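Local coordinates for uncharacterized protein (Enterococcus faecalis, PDB 4OBI) that is of unknown function but binds a zinc ion in a NusG domain II-like, mostly beta-strand domain of a predicted membrane protein, at residues A61-A64 with D65-D68. Sequence-based numbering, arbitrary orientation.
With ZN (zinc ion), chain C.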
ATOM      1  N   ALA A  61       2.973  -0.684 -10.833  1.00 22.79           N
ATOM      2  CA  ALA A  61       2.019  -1.789 -10.975  1.00 22.56           C
ATOM      3  C   ALA A  61       1.776  -2.109 -12.446  1.00 23.04           C
ATOM      4  O   ALA A  61       2.175  -1.333 -13.312  1.00 23.52           O
ATOM      5  CB  ALA A  61       0.706  -1.438 -10.295  1.00 21.97           C
ATOM      6  N   ASN A  62       1.127  -3.240 -12.728  1.00 23.10           N
ATOM      7  CA  ASN A  62       0.783  -3.617 -14.116  1.00 24.02           C
ATOM      8  C   ASN A  62      -0.706  -3.865 -14.335  1.00 23.69           C
ATOM      9  O   ASN A  62      -1.093  -4.598 -15.242  1.00 24.55           O
ATOM     10  CB  ASN A  62       1.581  -4.832 -14.582  1.00 25.57           C
ATOM     11  CG  ASN A  62       1.268  -6.083 -13.785  1.00 25.50           C
ATOM     12  OD1 ASN A  62       0.534  -6.049 -12.791  1.00 22.99           O
ATOM     13  ND2 ASN A  62       1.836  -7.198 -14.214  1.00 26.75           N
ATOM     14  N   CYS A  63      -1.536  -3.241 -13.504  1.00 22.92           N
ATOM     15  CA  CYS A  63      -2.965  -3.202 -13.753  1.00 22.57           C
ATOM     16  C   CYS A  63      -3.237  -2.302 -14.959  1.00 23.28           C
ATOM     17  O   CYS A  63      -2.364  -1.567 -15.407  1.00 22.79           O
ATOM     18  CB  CYS A  63      -3.703  -2.677 -12.536  1.00 21.10           C
ATOM     19  SG  CYS A  63      -3.122  -1.057 -12.007  1.00 21.23           S
ATOM     20  N   ALA A  64      -4.458  -2.365 -15.474  1.00 22.98           N
ATOM     21  CA  ALA A  64      -4.792  -1.680 -16.726  1.00 24.28           C
ATOM     22  C   ALA A  64      -4.926  -0.159 -16.624  1.00 23.83           C
ATOM     23  O   ALA A  64      -4.803   0.525 -17.632  1.00 26.02           O
ATOM     24  CB  ALA A  64      -6.062  -2.270 -17.312  1.00 25.40           C
ATOM     25  N   ASP A  65      -5.190   0.378 -15.431  1.00 22.34           N
ATOM     26  CA  ASP A  65      -5.429   1.825 -15.288  1.00 22.49           C
ATOM     27  C   ASP A  65      -4.440   2.567 -14.392  1.00 21.47           C
ATOM     28  O   ASP A  65      -4.451   3.799 -14.345  1.00 22.16           O
ATOM     29  CB  ASP A  65      -6.862   2.088 -14.818  1.00 23.26           C
ATOM     30  CG  ASP A  65      -7.195   1.403 -13.494  1.00 22.44           C
ATOM     31  OD1 ASP A  65      -6.273   1.072 -12.719  1.00 22.04           O
ATOM     32  OD2 ASP A  65      -8.403   1.196 -13.229  1.00 23.28           O
ATOM     33  N   LEU A  66      -3.595   1.827 -13.675  1.00 20.68           N
ATOM     34  CA  LEU A  66      -2.600   2.408 -12.750  1.00 20.04           C
ATOM     35  C   LEU A  66      -3.195   3.415 -11.761  1.00 19.35           C
ATOM     36  O   LEU A  66      -2.508   4.314 -11.282  1.00 19.13           O
ATOM     37  CB  LEU A  66      -1.434   3.017 -13.523  1.00 21.24           C
ATOM     38  CG  LEU A  66      -0.662   2.104 -14.478  1.00 22.06           C
ATOM     39  CD1 LEU A  66       0.473   2.858 -15.156  1.00 23.56           C
ATOM     40  CD2 LEU A  66      -0.134   0.877 -13.740  1.00 21.72           C
ATOM     41  N   VAL A  67      -4.468   3.240 -11.415  1.00 19.40           N
ATOM     42  CA  VAL A  67      -5.155   4.213 -10.548  1.00 19.47           C
ATOM     43  C   VAL A  67      -4.465   4.319  -9.175  1.00 18.82           C
ATOM     44  O   VAL A  67      -4.259   5.424  -8.646  1.00 20.03           O
ATOM     45  CB  VAL A  67      -6.659   3.866 -10.426  1.00 20.26           C
ATOM     46  CG1 VAL A  67      -7.293   4.484  -9.186  1.00 21.16           C
ATOM     47  CG2 VAL A  67      -7.392   4.347 -11.667  1.00 22.20           C
ATOM     48  N   ASP A  68      -4.074   3.174  -8.628  1.00 18.48           N
ATOM     49  CA  ASP A  68      -3.370   3.126  -7.337  1.00 18.52           C
ATOM     50  C   ASP A  68      -2.011   3.814  -7.403  1.00 19.08           C
ATOM     51  O   ASP A  68      -1.641   4.547  -6.490  1.00 19.97           O
ATOM     52  CB  ASP A  68      -3.251   1.692  -6.796  1.00 18.45           C
ATOM     53  CG  ASP A  68      -2.726   0.710  -7.819  1.00 19.16           C
ATOM     54  OD1 ASP A  68      -3.251   0.689  -8.952  1.00 19.46           O
ATOM     55  OD2 ASP A  68      -1.798  -0.050  -7.487  1.00 20.03           O
TER
HETATM   56 ZN    ZN C 201      -4.078  -0.852  -9.963  1.00 19.53          ZN
HETATM   57  O   HOH W   1      -5.760   0.113 -10.358  1.00 20.09           O
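Cys63 and Asp68 meet at a zinc ion that closes the loop between strand 55-61 and helix 67-71. Cys63 SG binds the metal at 2.3 Å and Asp68 OD1 at 2.0 Å, the two donor atoms lying 3.5 Å apart as neighbours in one coordination shell. Cys84 SG, from strand 82-84, and a water complete a four-ligand site, so the metal ties the loop and the start of the short helix to another strand. Asp68 binds through one oxygen: its OD2 stands back from the zinc and instead accepts a hydrogen bond from Asn47 ND2. The metal at OD1 and Asn47 at OD2 together hold the carboxylate's rotation. The backbone N of Leu66 approaches Cys63 SG to 3.4 Å, and Pro86 and His87 touch the cysteine from their own loop.

Asp65 supplies the second shell: the zinc-bound water donates to its OD1 at 2.6 Å, and the same oxygen accepts the backbone N-H of Val67 at 3.1 Å in a nearly straight bond (167°), making an Asx turn. That N-H arrives from above the carboxylate plane, 51° out of it. With CG tucked between its backbone N and carbonyl carbon (chi1 58°), Asp65 turns OD1 back toward both donors.

Leu66, at the N-cap position, turns its CD2 methyl back to Ala61, in van der Waals contact with the carbonyl oxygen Ala61 O at 3.2 Å. Apolar contact is slight, a loose pairing of Leu66 CD2 with Ala61 CB at 4.2 Å.

Two cysteines and an aspartate would probably give the site a net negative charge if both thiols are ionised. Zinc should polarise the bound water, strengthening its hydrogen bond to Asp65; the metal thus joins the Asx turn to the coordination shell through a single water.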